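Long-range contacts in HhaI Restriction Endonuclease (Haemophilus parahaemolyticus, PDB 6UKF), which recognises and cleaves specific double-stranded DNA as a restriction endonuclease, probably hydrolysing phosphodiester bonds with the help of a divalent metal ion: residues 55-60 / 228-233; 146-151 / 234-239; 170-175 / 199-204. All blocks are in the same frame, centred on the assembly; numbering follows the deposited sequence. Where two conformers were deposited one is given.

Contact 1: residues 55-60 / 228-233. With nucleotides of chain B.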
loop_
_atom_site.group_PDB
_atom_site.type_symbol
_atom_site.label_atom_id
_atom_site.label_comp_id
_atom_site.label_asym_id
_atom_site.label_seq_id
_atom_site.Cartn_x
_atom_site.Cartn_y
_atom_site.Cartn_z
ATOM N N GLY A 55 -5.440 2.177 1.522
ATOM C CA GLY A 55 -6.044 1.153 2.349
ATOM C C GLY A 55 -6.897 0.185 1.536
ATOM O O GLY A 55 -7.319 0.469 0.412
ATOM N N GLN A 56 -7.154 -0.980 2.134
ATOM C CA GLN A 56 -7.883 -2.037 1.446
ATOM C C GLN A 56 -8.430 -3.040 2.452
ATOM O O GLN A 56 -8.046 -3.054 3.621
ATOM C CB GLN A 56 -6.969 -2.775 0.466
ATOM C CG GLN A 56 -5.815 -3.508 1.145
ATOM C CD GLN A 56 -5.230 -4.578 0.266
ATOM O OE1 GLN A 56 -4.519 -4.285 -0.692
ATOM N NE2 GLN A 56 -5.548 -5.833 0.568
ATOM N N PHE A 57 -9.323 -3.903 1.962
ATOM C CA PHE A 57 -9.711 -5.116 2.672
ATOM C C PHE A 57 -10.213 -6.138 1.655
ATOM O O PHE A 57 -10.876 -5.777 0.681
ATOM C CB PHE A 57 -10.756 -4.868 3.775
ATOM C CG PHE A 57 -11.973 -4.099 3.335
ATOM C CD1 PHE A 57 -13.099 -4.759 2.862
ATOM C CD2 PHE A 57 -12.009 -2.717 3.438
ATOM C CE1 PHE A 57 -14.226 -4.050 2.480
ATOM C CE2 PHE A 57 -13.133 -2.006 3.056
ATOM C CZ PHE A 57 -14.242 -2.671 2.580
ATOM N N VAL A 58 -9.884 -7.409 1.886
ATOM C CA VAL A 58 -10.290 -8.479 0.980
ATOM C C VAL A 58 -11.724 -8.894 1.278
ATOM O O VAL A 58 -12.116 -9.060 2.440
ATOM C CB VAL A 58 -9.322 -9.671 1.089
ATOM C CG1 VAL A 58 -9.845 -10.863 0.303
ATOM C CG2 VAL A 58 -7.941 -9.272 0.595
ATOM N N LEU A 59 -12.515 -9.059 0.220
ATOM C CA LEU A 59 -13.856 -9.617 0.315
ATOM C C LEU A 59 -13.930 -10.862 -0.554
ATOM O O LEU A 59 -13.421 -10.874 -1.680
ATOM C CB LEU A 59 -14.915 -8.627 -0.169
ATOM C CG LEU A 59 -15.103 -7.352 0.651
ATOM C CD1 LEU A 59 -16.231 -6.528 0.049
ATOM C CD2 LEU A 59 -15.379 -7.650 2.113
ATOM N N ILE A 60 -14.568 -11.901 -0.034
ATOM C CA ILE A 60 -14.706 -13.180 -0.721
ATOM C C ILE A 60 -16.150 -13.301 -1.196
ATOM O O ILE A 60 -17.072 -13.221 -0.374
ATOM C CB ILE A 60 -14.327 -14.353 0.198
ATOM C CG1 ILE A 60 -12.895 -14.188 0.722
ATOM C CG2 ILE A 60 -14.498 -15.670 -0.541
ATOM C CD1 ILE A 60 -11.834 -14.109 -0.353
ATOM N N ALA A 228 -9.557 -10.694 -4.439
ATOM C CA ALA A 228 -10.049 -9.365 -4.769
ATOM C C ALA A 228 -10.260 -8.559 -3.497
ATOM O O ALA A 228 -10.752 -9.078 -2.488
ATOM C CB ALA A 228 -11.364 -9.450 -5.548
ATOM N N ASN A 229 -9.905 -7.290 -3.582
ATOM C CA ASN A 229 -10.006 -6.389 -2.425
ATOM C C ASN A 229 -10.722 -5.096 -2.790
ATOM O O ASN A 229 -10.590 -4.603 -3.928
ATOM C CB ASN A 229 -8.626 -6.047 -1.839
ATOM C CG ASN A 229 -7.531 -5.861 -2.875
ATOM O OD1 ASN A 229 -6.451 -6.445 -2.753
ATOM N ND2 ASN A 229 -7.784 -5.043 -3.892
ATOM N N VAL A 230 -11.514 -4.615 -1.846
ATOM C CA VAL A 230 -11.906 -3.216 -1.857
ATOM C C VAL A 230 -10.660 -2.400 -1.562
ATOM O O VAL A 230 -9.915 -2.707 -0.625
ATOM C CB VAL A 230 -12.992 -2.976 -0.800
ATOM C CG1 VAL A 230 -13.322 -1.504 -0.695
ATOM C CG2 VAL A 230 -14.234 -3.791 -1.132
ATOM N N ILE A 231 -10.402 -1.382 -2.374
ATOM C CA ILE A 231 -9.165 -0.617 -2.251
ATOM C C ILE A 231 -9.448 0.829 -2.624
ATOM O O ILE A 231 -10.199 1.113 -3.561
ATOM C CB ILE A 231 -8.028 -1.265 -3.073
ATOM C CG1 ILE A 231 -6.729 -0.473 -2.922
ATOM C CG2 ILE A 231 -8.424 -1.407 -4.541
ATOM C CD1 ILE A 231 -5.506 -1.277 -3.278
ATOM N N PHE A 232 -8.851 1.743 -1.868
ATOM C CA PHE A 232 -9.141 3.163 -1.974
ATOM C C PHE A 232 -8.038 3.882 -2.731
ATOM O O PHE A 232 -6.851 3.613 -2.530
ATOM C CB PHE A 232 -9.307 3.759 -0.577
ATOM C CG PHE A 232 -10.426 3.131 0.192
ATOM C CD1 PHE A 232 -10.195 2.050 1.023
ATOM C CD2 PHE A 232 -11.725 3.582 0.033
ATOM C CE1 PHE A 232 -11.233 1.451 1.708
ATOM C CE2 PHE A 232 -12.767 2.986 0.720
ATOM C CZ PHE A 232 -12.519 1.919 1.559
ATOM N N SER A 233 -8.444 4.789 -3.611
ATOM C CA SER A 233 -7.531 5.651 -4.341
ATOM C C SER A 233 -7.795 7.094 -3.943
ATOM O O SER A 233 -8.943 7.487 -3.711
ATOM C CB SER A 233 -7.711 5.492 -5.849
ATOM O OG SER A 233 -7.270 4.214 -6.268
ATOM P P DC B 7 -5.993 -6.664 4.259
ATOM O OP1 DC B 7 -6.629 -6.305 5.549
ATOM O OP2 DC B 7 -6.761 -6.612 3.001
ATOM O "O5'" DC B 7 -4.693 -5.752 4.089
ATOM C "C5'" DC B 7 -3.827 -5.602 5.202
ATOM C "C4'" DC B 7 -2.624 -4.754 4.851
ATOM O "O4'" DC B 7 -1.745 -5.503 3.973
ATOM C "C3'" DC B 7 -2.942 -3.440 4.125
ATOM O "O3'" DC B 7 -2.217 -2.382 4.747
ATOM C "C2'" DC B 7 -2.501 -3.697 2.692
ATOM C "C1'" DC B 7 -1.356 -4.690 2.895
ATOM N N1 DC B 7 -1.087 -5.541 1.717
ATOM C C2 DC B 7 0.218 -5.648 1.225
ATOM O O2 DC B 7 1.137 -5.044 1.800
ATOM N N3 DC B 7 0.440 -6.417 0.131
ATOM C C4 DC B 7 -0.578 -7.052 -0.457
ATOM N N4 DC B 7 -0.315 -7.796 -1.536
ATOM C C5 DC B 7 -1.909 -6.955 0.034
ATOM C C6 DC B 7 -2.113 -6.198 1.112
ATOM P P DG B 6 -6.657 -13.017 1.751
ATOM O OP1 DG B 6 -7.935 -13.194 2.472
ATOM O OP2 DG B 6 -6.656 -12.902 0.275
ATOM O "O5'" DG B 6 -5.910 -11.748 2.350
ATOM C "C5'" DG B 6 -5.691 -11.671 3.745
ATOM C "C4'" DG B 6 -4.900 -10.432 4.091
ATOM O "O4'" DG B 6 -3.539 -10.572 3.596
ATOM C "C3'" DG B 6 -5.432 -9.125 3.493
ATOM O "O3'" DG B 6 -5.378 -8.125 4.494
ATOM C "C2'" DG B 6 -4.499 -8.854 2.318
ATOM C "C1'" DG B 6 -3.187 -9.428 2.830
ATOM N N9 DG B 6 -2.242 -9.848 1.807
ATOM C C8 DG B 6 -2.503 -10.565 0.666
ATOM N N7 DG B 6 -1.436 -10.809 -0.047
ATOM C C5 DG B 6 -0.400 -10.223 0.677
ATOM C C6 DG B 6 0.991 -10.155 0.404
ATOM O O6 DG B 6 1.609 -10.621 -0.562
ATOM N N1 DG B 6 1.679 -9.463 1.396
ATOM C C2 DG B 6 1.101 -8.909 2.512
ATOM N N2 DG B 6 1.924 -8.278 3.360
ATOM N N3 DG B 6 -0.195 -8.965 2.778
ATOM C C4 DG B 6 -0.881 -9.634 1.821
HETATM O O HOH W 1 -5.049 -8.230 -1.185
HETATM O O HOH W 2 -11.485 -12.345 -3.180
#

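Contact 2: residues 146-151 / 234-239. With CA (calcium ion), chain R; EDO (1,2-ethanediol), chain F; EDO (1,2-ethanediol), chain G; PO4 (phosphate ion), chain Q.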
loop_
_atom_site.group_PDB
_atom_site.type_symbol
_atom_site.label_atom_id
_atom_site.label_comp_id
_atom_site.label_asym_id
_atom_site.label_seq_id
_atom_site.Cartn_x
_atom_site.Cartn_y
_atom_site.Cartn_z
ATOM N N HIS A 146 -10.606 17.504 3.272
ATOM C CA HIS A 146 -10.252 18.822 2.767
ATOM C C HIS A 146 -9.030 18.795 1.862
ATOM O O HIS A 146 -8.720 19.815 1.236
ATOM C CB HIS A 146 -10.012 19.776 3.936
ATOM C CG HIS A 146 -11.227 19.995 4.782
ATOM N ND1 HIS A 146 -12.349 20.645 4.314
ATOM C CD2 HIS A 146 -11.500 19.643 6.059
ATOM C CE1 HIS A 146 -13.259 20.686 5.270
ATOM N NE2 HIS A 146 -12.769 20.087 6.340
ATOM N N TYR A 147 -8.348 17.662 1.768
ATOM C CA TYR A 147 -7.094 17.554 1.038
ATOM C C TYR A 147 -7.144 16.584 -0.125
ATOM O O TYR A 147 -6.504 16.835 -1.147
ATOM C CB TYR A 147 -5.982 17.129 2.003
ATOM C CG TYR A 147 -5.725 18.178 3.050
ATOM C CD1 TYR A 147 -6.437 18.184 4.240
ATOM C CD2 TYR A 147 -4.800 19.188 2.834
ATOM C CE1 TYR A 147 -6.218 19.155 5.196
ATOM C CE2 TYR A 147 -4.572 20.160 3.785
ATOM C CZ TYR A 147 -5.286 20.143 4.960
ATOM O OH TYR A 147 -5.053 21.111 5.908
ATOM N N PHE A 148 -7.876 15.478 -0.002
ATOM C CA PHE A 148 -7.869 14.433 -1.012
ATOM C C PHE A 148 -9.279 14.120 -1.480
ATOM O O PHE A 148 -10.208 14.021 -0.672
ATOM C CB PHE A 148 -7.253 13.135 -0.470
ATOM C CG PHE A 148 -5.753 13.141 -0.438
ATOM C CD1 PHE A 148 -5.025 12.895 -1.588
ATOM C CD2 PHE A 148 -5.070 13.383 0.741
ATOM C CE1 PHE A 148 -3.645 12.895 -1.565
ATOM C CE2 PHE A 148 -3.688 13.384 0.769
ATOM C CZ PHE A 148 -2.974 13.141 -0.387
ATOM N N ASN A 149 -9.424 13.972 -2.792
ATOM C CA ASN A 149 -10.564 13.276 -3.365
ATOM C C ASN A 149 -10.336 11.776 -3.227
ATOM O O ASN A 149 -9.202 11.297 -3.306
ATOM C CB ASN A 149 -10.706 13.624 -4.845
ATOM C CG ASN A 149 -10.977 15.102 -5.076
ATOM O OD1 ASN A 149 -10.284 15.762 -5.852
ATOM N ND2 ASN A 149 -11.984 15.627 -4.396
ATOM N N VAL A 150 -11.420 11.034 -3.011
ATOM C CA VAL A 150 -11.339 9.604 -2.741
ATOM C C VAL A 150 -12.302 8.855 -3.647
ATOM O O VAL A 150 -13.432 9.300 -3.876
ATOM C CB VAL A 150 -11.647 9.285 -1.262
ATOM C CG1 VAL A 150 -11.431 7.798 -0.981
ATOM C CG2 VAL A 150 -10.796 10.143 -0.344
ATOM N N SER A 151 -11.851 7.714 -4.161
ATOM C CA SER A 151 -12.706 6.761 -4.848
ATOM C C SER A 151 -12.388 5.363 -4.332
ATOM O O SER A 151 -11.386 5.136 -3.646
ATOM C CB SER A 151 -12.541 6.828 -6.371
ATOM O OG SER A 151 -11.258 6.386 -6.768
ATOM N N ILE A 234 -6.727 7.876 -3.854
ATOM C CA ILE A 234 -6.828 9.266 -3.442
ATOM C C ILE A 234 -6.068 10.136 -4.428
ATOM O O ILE A 234 -5.050 9.729 -4.998
ATOM C CB ILE A 234 -6.341 9.488 -1.989
ATOM C CG1 ILE A 234 -4.841 9.213 -1.852
ATOM C CG2 ILE A 234 -7.145 8.610 -1.040
ATOM C CD1 ILE A 234 -4.302 9.489 -0.454
ATOM N N SER A 235 -6.585 11.345 -4.641
ATOM C CA SER A 235 -5.957 12.325 -5.514
ATOM C C SER A 235 -5.973 13.671 -4.807
ATOM O O SER A 235 -7.039 14.147 -4.402
ATOM C CB SER A 235 -6.700 12.419 -6.847
ATOM O OG SER A 235 -6.015 13.269 -7.748
ATOM N N LEU A 236 -4.798 14.275 -4.662
ATOM C CA LEU A 236 -4.687 15.548 -3.965
ATOM C C LEU A 236 -5.521 16.609 -4.673
ATOM O O LEU A 236 -5.471 16.745 -5.897
ATOM C CB LEU A 236 -3.218 15.966 -3.911
ATOM C CG LEU A 236 -2.849 17.157 -3.025
ATOM C CD1 LEU A 236 -3.208 16.908 -1.572
ATOM C CD2 LEU A 236 -1.362 17.448 -3.152
ATOM N N LYS A 237 -6.296 17.358 -3.894
ATOM C CA LYS A 237 -7.142 18.403 -4.450
ATOM C C LYS A 237 -6.308 19.567 -4.973
ATOM O O LYS A 237 -5.244 19.892 -4.440
ATOM C CB LYS A 237 -8.105 18.924 -3.387
ATOM C CG LYS A 237 -9.186 17.934 -3.008
ATOM C CD LYS A 237 -10.071 18.488 -1.913
ATOM C CE LYS A 237 -11.352 17.687 -1.782
ATOM N NZ LYS A 237 -12.295 18.312 -0.820
ATOM N N ASN A 238 -6.820 20.202 -6.027
ATOM C CA ASN A 238 -6.225 21.405 -6.585
ATOM C C ASN A 238 -6.673 22.684 -5.881
ATOM O O ASN A 238 -6.116 23.750 -6.166
ATOM C CB ASN A 238 -6.592 21.535 -8.073
ATOM C CG ASN A 238 -5.966 20.454 -8.939
ATOM O OD1 ASN A 238 -6.657 19.775 -9.697
ATOM N ND2 ASN A 238 -4.652 20.302 -8.841
ATOM N N ASN A 239 -7.658 22.613 -4.982
ATOM C CA ASN A 239 -8.323 23.791 -4.420
ATOM C C ASN A 239 -8.398 23.714 -2.896
ATOM O O ASN A 239 -9.450 23.923 -2.285
ATOM C CB ASN A 239 -9.726 23.948 -5.001
ATOM C CG ASN A 239 -10.631 22.805 -4.628
ATOM O OD1 ASN A 239 -10.171 21.776 -4.132
ATOM N ND2 ASN A 239 -11.921 22.962 -4.883
HETATM CA CA CA R . -10.921 3.782 -7.816
HETATM C C1 EDO F . -8.953 9.234 -6.930
HETATM O O1 EDO F . -9.576 8.196 -7.691
HETATM C C2 EDO F . -10.021 10.085 -6.253
HETATM O O2 EDO F . -10.892 10.657 -7.233
HETATM C C1 EDO G . -9.416 18.984 -8.196
HETATM O O1 EDO G . -10.420 19.123 -9.161
HETATM C C2 EDO G . -9.793 18.739 -6.801
HETATM O O2 EDO G . -10.832 19.580 -6.394
HETATM P P PO4 Q . -13.492 21.074 0.999
HETATM O O1 PO4 Q . -12.928 21.054 -0.400
HETATM O O2 PO4 Q . -14.816 21.796 0.994
HETATM O O3 PO4 Q . -13.690 19.661 1.490
HETATM O O4 PO4 Q . -12.537 21.791 1.922
HETATM O O HOH W 3 -7.707 15.939 -7.578
#

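Contact 3: residues 170-175 / 199-204. With nucleotides of chain C.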
loop_
_atom_site.group_PDB
_atom_site.type_symbol
_atom_site.label_atom_id
_atom_site.label_comp_id
_atom_site.label_asym_id
_atom_site.label_seq_id
_atom_site.Cartn_x
_atom_site.Cartn_y
_atom_site.Cartn_z
ATOM N N PRO A 170 16.994 -25.658 -6.686
ATOM C CA PRO A 170 17.080 -26.603 -7.816
ATOM C C PRO A 170 16.102 -26.299 -8.939
ATOM O O PRO A 170 16.490 -26.318 -10.115
ATOM C CB PRO A 170 16.817 -27.962 -7.152
ATOM C CG PRO A 170 17.212 -27.771 -5.738
ATOM C CD PRO A 170 16.862 -26.357 -5.397
ATOM N N ASP A 171 14.835 -26.026 -8.612
ATOM C CA ASP A 171 13.874 -25.693 -9.658
ATOM C C ASP A 171 14.301 -24.447 -10.418
ATOM O O ASP A 171 14.114 -24.361 -11.637
ATOM C CB ASP A 171 12.478 -25.491 -9.068
ATOM C CG ASP A 171 11.796 -26.797 -8.721
ATOM O OD1 ASP A 171 10.875 -26.781 -7.880
ATOM O OD2 ASP A 171 12.192 -27.841 -9.278
ATOM N N PHE A 172 14.872 -23.464 -9.719
ATOM C CA PHE A 172 15.283 -22.244 -10.401
ATOM C C PHE A 172 16.465 -22.501 -11.329
ATOM O O PHE A 172 16.484 -22.021 -12.467
ATOM C CB PHE A 172 15.614 -21.136 -9.407
ATOM C CG PHE A 172 16.009 -19.857 -10.072
ATOM C CD1 PHE A 172 15.106 -19.183 -10.876
ATOM C CD2 PHE A 172 17.286 -19.341 -9.926
ATOM C CE1 PHE A 172 15.458 -18.012 -11.513
ATOM C CE2 PHE A 172 17.645 -18.166 -10.560
ATOM C CZ PHE A 172 16.729 -17.501 -11.355
ATOM N N LYS A 173 17.475 -23.236 -10.854
ATOM C CA LYS A 173 18.587 -23.596 -11.726
ATOM C C LYS A 173 18.097 -24.361 -12.948
ATOM O O LYS A 173 18.591 -24.149 -14.061
ATOM C CB LYS A 173 19.613 -24.426 -10.958
ATOM C CG LYS A 173 20.414 -23.639 -9.934
ATOM C CD LYS A 173 21.487 -24.505 -9.281
ATOM C CE LYS A 173 22.287 -23.711 -8.261
ATOM N NZ LYS A 173 23.182 -24.562 -7.438
ATOM N N GLN A 174 17.124 -25.255 -12.760
ATOM C CA GLN A 174 16.595 -26.014 -13.890
ATOM C C GLN A 174 15.787 -25.123 -14.827
ATOM O O GLN A 174 15.812 -25.324 -16.047
ATOM C CB GLN A 174 15.782 -27.205 -13.379
ATOM C CG GLN A 174 16.660 -28.285 -12.756
ATOM C CD GLN A 174 15.879 -29.420 -12.125
ATOM O OE1 GLN A 174 14.720 -29.658 -12.459
ATOM N NE2 GLN A 174 16.518 -30.131 -11.205
ATOM N N ALA A 175 15.088 -24.123 -14.284
ATOM C CA ALA A 175 14.394 -23.164 -15.140
ATOM C C ALA A 175 15.383 -22.350 -15.970
ATOM O O ALA A 175 15.150 -22.103 -17.159
ATOM C CB ALA A 175 13.504 -22.244 -14.300
ATOM N N LYS A 199 13.493 -10.074 -15.855
ATOM C CA LYS A 199 13.190 -11.271 -16.623
ATOM C C LYS A 199 12.286 -12.196 -15.819
ATOM O O LYS A 199 12.508 -12.430 -14.629
ATOM C CB LYS A 199 14.482 -12.003 -16.976
ATOM C CG LYS A 199 14.295 -13.226 -17.861
ATOM C CD LYS A 199 14.132 -12.849 -19.327
ATOM C CE LYS A 199 14.167 -14.085 -20.207
ATOM N NZ LYS A 199 13.499 -13.869 -21.517
ATOM N N ARG A 200 11.263 -12.724 -16.482
ATOM C CA ARG A 200 10.348 -13.691 -15.897
ATOM C C ARG A 200 10.566 -15.045 -16.558
ATOM O O ARG A 200 10.561 -15.147 -17.789
ATOM C CB ARG A 200 8.897 -13.245 -16.100
ATOM C CG ARG A 200 8.513 -11.996 -15.318
ATOM C CD ARG A 200 7.341 -11.267 -15.958
ATOM N NE ARG A 200 7.022 -10.027 -15.255
ATOM C CZ ARG A 200 6.192 -9.936 -14.219
ATOM N NH1 ARG A 200 5.578 -11.014 -13.746
ATOM N NH2 ARG A 200 5.976 -8.758 -13.650
ATOM N N ILE A 201 10.769 -16.077 -15.740
ATOM C CA ILE A 201 10.865 -17.452 -16.212
ATOM C C ILE A 201 10.122 -18.336 -15.220
ATOM O O ILE A 201 9.941 -17.983 -14.054
ATOM C CB ILE A 201 12.321 -17.942 -16.401
ATOM C CG1 ILE A 201 13.056 -18.023 -15.060
ATOM C CG2 ILE A 201 13.067 -17.028 -17.366
ATOM C CD1 ILE A 201 14.449 -18.598 -15.161
ATOM N N SER A 202 9.690 -19.501 -15.696
ATOM C CA SER A 202 8.870 -20.399 -14.899
ATOM C C SER A 202 9.423 -21.816 -14.944
ATOM O O SER A 202 10.110 -22.208 -15.893
ATOM C CB SER A 202 7.411 -20.398 -15.386
ATOM O OG SER A 202 6.850 -19.099 -15.311
ATOM N N GLY A 203 9.117 -22.575 -13.894
ATOM C CA GLY A 203 9.479 -23.976 -13.819
ATOM C C GLY A 203 8.926 -24.657 -12.584
ATOM O O GLY A 203 9.015 -24.120 -11.475
ATOM N N ASP A 204 8.350 -25.844 -12.763
ATOM C CA ASP A 204 7.849 -26.648 -11.649
ATOM C C ASP A 204 6.791 -25.893 -10.843
ATOM O O ASP A 204 6.806 -25.871 -9.610
ATOM C CB ASP A 204 8.998 -27.131 -10.763
ATOM C CG ASP A 204 8.720 -28.479 -10.146
ATOM O OD1 ASP A 204 8.227 -29.368 -10.870
ATOM O OD2 ASP A 204 9.001 -28.654 -8.943
ATOM P P DC C 6 3.765 -9.670 -10.221
ATOM O OP1 DC C 6 3.853 -9.596 -11.695
ATOM O OP2 DC C 6 3.384 -10.949 -9.583
ATOM O "O5'" DC C 6 5.159 -9.223 -9.582
ATOM C "C5'" DC C 6 5.848 -8.094 -10.107
ATOM C "C4'" DC C 6 6.490 -7.270 -9.011
ATOM O "O4'" DC C 6 5.456 -6.573 -8.250
ATOM C "C3'" DC C 6 7.292 -8.047 -7.965
ATOM O "O3'" DC C 6 8.378 -7.240 -7.521
ATOM C "C2'" DC C 6 6.256 -8.303 -6.878
ATOM C "C1'" DC C 6 5.519 -6.971 -6.884
ATOM N N1 DC C 6 4.136 -6.985 -6.340
ATOM C C2 DC C 6 3.693 -5.872 -5.632
ATOM O O2 DC C 6 4.467 -4.921 -5.472
ATOM N N3 DC C 6 2.433 -5.864 -5.133
ATOM C C4 DC C 6 1.629 -6.908 -5.335
ATOM N N4 DC C 6 0.393 -6.851 -4.827
ATOM C C5 DC C 6 2.058 -8.054 -6.067
ATOM C C6 DC C 6 3.308 -8.049 -6.551
#

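Contact 1: residues 55-60 / 228-233
Two neighbouring strands of a five-stranded antiparallel sheet meet here, with Gln56 facing Ile231, Phe57 facing Val230 and Val58 facing Asn229; the segments run antiparallel and their axes approach to 4.4 Å. Phe57 and Val230 form the hydrogen-bonded pair. Phe57 N donates to Val230 O at 2.9 Å, whereas the return bond from Val230 N to Phe57 O is weak because its angle at hydrogen is only 128°. Phe232 N to Gly55 O and Leu59 N to Ala228 O extend the pairing on both sides.

On one face of the sheet, Val230 CB lies over a face of the Phe57 ring, 3.8 Å from its centroid, a CH-pi contact. Val230 CG1 meets Phe57 CZ at 3.6 Å, while CG2 touches both Phe57 CE1 and Leu59 CD1, each at 3.6 Å. Phe57 and Phe232 also pack against Trp116.

On the other face, Gln56 and Asn229 turn their amide planes 56° apart. Gln56 CG stands between the backbone N and the carbonyl carbon (chi1 64°), and the chain extends from there to the DNA. A water accepts from Gln56 NE2 at 3.0 Å and donates to Asn229 OD1 at 2.8 Å. The same Gln56 NE2 donates to OP2 of DC7 of chain B at 2.8 Å, and Lys157 NZ bonds Gln56 OE1, so both ends of this amide are held and its rotation is fixed. The antiparallel pair thus has an apolar face, Phe57 and Val230, packed on helix 80-91, and a face with Gln56, Val58, Asn229 and Ile231 toward the DNA backbone.

Contact 2: residues 146-151 / 234-239
The Phe148 ring is clamped by two methyl groups from one opposing strand, Ile234 CD1 on one face and Leu236 CD1 on the other, within an antiparallel pair of sheet strands. The clamp is uneven: Ile234 CD1 sits above the ring centre, 3.6 Å from the centroid, whereas Leu236 CD1 is offset toward the rim at 4.1 Å. Ile234 reaches the ring because its CG1 stands between the backbone N and carbonyl carbon (chi1 66°), leaving CG2 to pack on Val150 CG2.

In the antiparallel pairing, Asn149 and Ser235 form a hydrogen-bonded pair, with both N-to-O distances 2.9 Å and both donors tilted by at least 20° from the carbonyl plane. Beyond it, Lys237 N donates to Tyr147 O almost straight, at 173°. One water joins the polar flank, donating to Asn149 OD1 and Leu236 O and accepting from Ser235 OG.

At the end away from the metal, the extended Lys237 side chain passes Asn149 at about a right angle. Its NZ binds Glu145 O and, at 2.8 Å, O1 of a phosphate ion probably taken from the crystallisation liquor; His146 ND1 holds O4 of that phosphate in the ring plane. At the other end, Ser151 belongs with Thr153 to the calcium site, its OG lying 2.8 Å from the calcium ion.

Contact 3: residues 170-175 / 199-204
The Phe172 ring is approached obliquely by Ile201 CD1 and makes an edge-to-face stack with Phe208, while the carboxylates of Asp171 and Asp204 cross with their planes 62° apart. A third flat group, the Arg200 guanidinium, presents its edge to the DNA: OP1 of DC6 of chain C lies at this edge, in plane, and receives bonds from NH1 and NH2, each 3.0 Å long. Both bonds are bent to nearly the same degree and form an almost symmetrical fork on one phosphate oxygen.

Between helix and strand the apolar centre is small. Ile201 CD1 touches Phe172 CE1 at 3.8 Å and Ala175 CB at 3.9 Å. Phe172 leaves the helix directed away from the strand, yet its CG is anti to the backbone N (chi1 -179°), and the ring end returns to meet Ile201. Ala175 CB also rests 3.7 Å from Ser202 O.

At the outer end, Asp171 OD1 and Asp204 OD2 stand only 2.9 Å apart, both acceptors. Such proximity would be expected to disfavour full ionisation of both carboxylates and to raise the pKa of at least one.

No backbone hydrogen bond joins the two segments. The axis of 170-175 runs at 109° to that of the end strand 199-202, which is joined to strand 207-212 by backbone hydrogen bonds of Lys199 with Ile210 and Ile201 with Phe208; Phe208 and Ile210 also pack on Phe172.

In the fold
From the N terminus, strand 51-62 is the first partner reached, and contact 1 closes a long loop when residues 228-233 return beside it. Contact 2 starts inside that loop, at 146-151, and closes beyond it at 234-239, so the two cross. They share strand 228-236, which lies between 51-62 and 148-156 in one sheet, and touch where Ser233 O probably accepts a bond from Ser151 N. Contact 3 is nested inside both loops. It ties helix 169-179 to a separate four-stranded sheet, its nearest atoms about 17 Å from those of contact 1 and about 23 Å from those of contact 2.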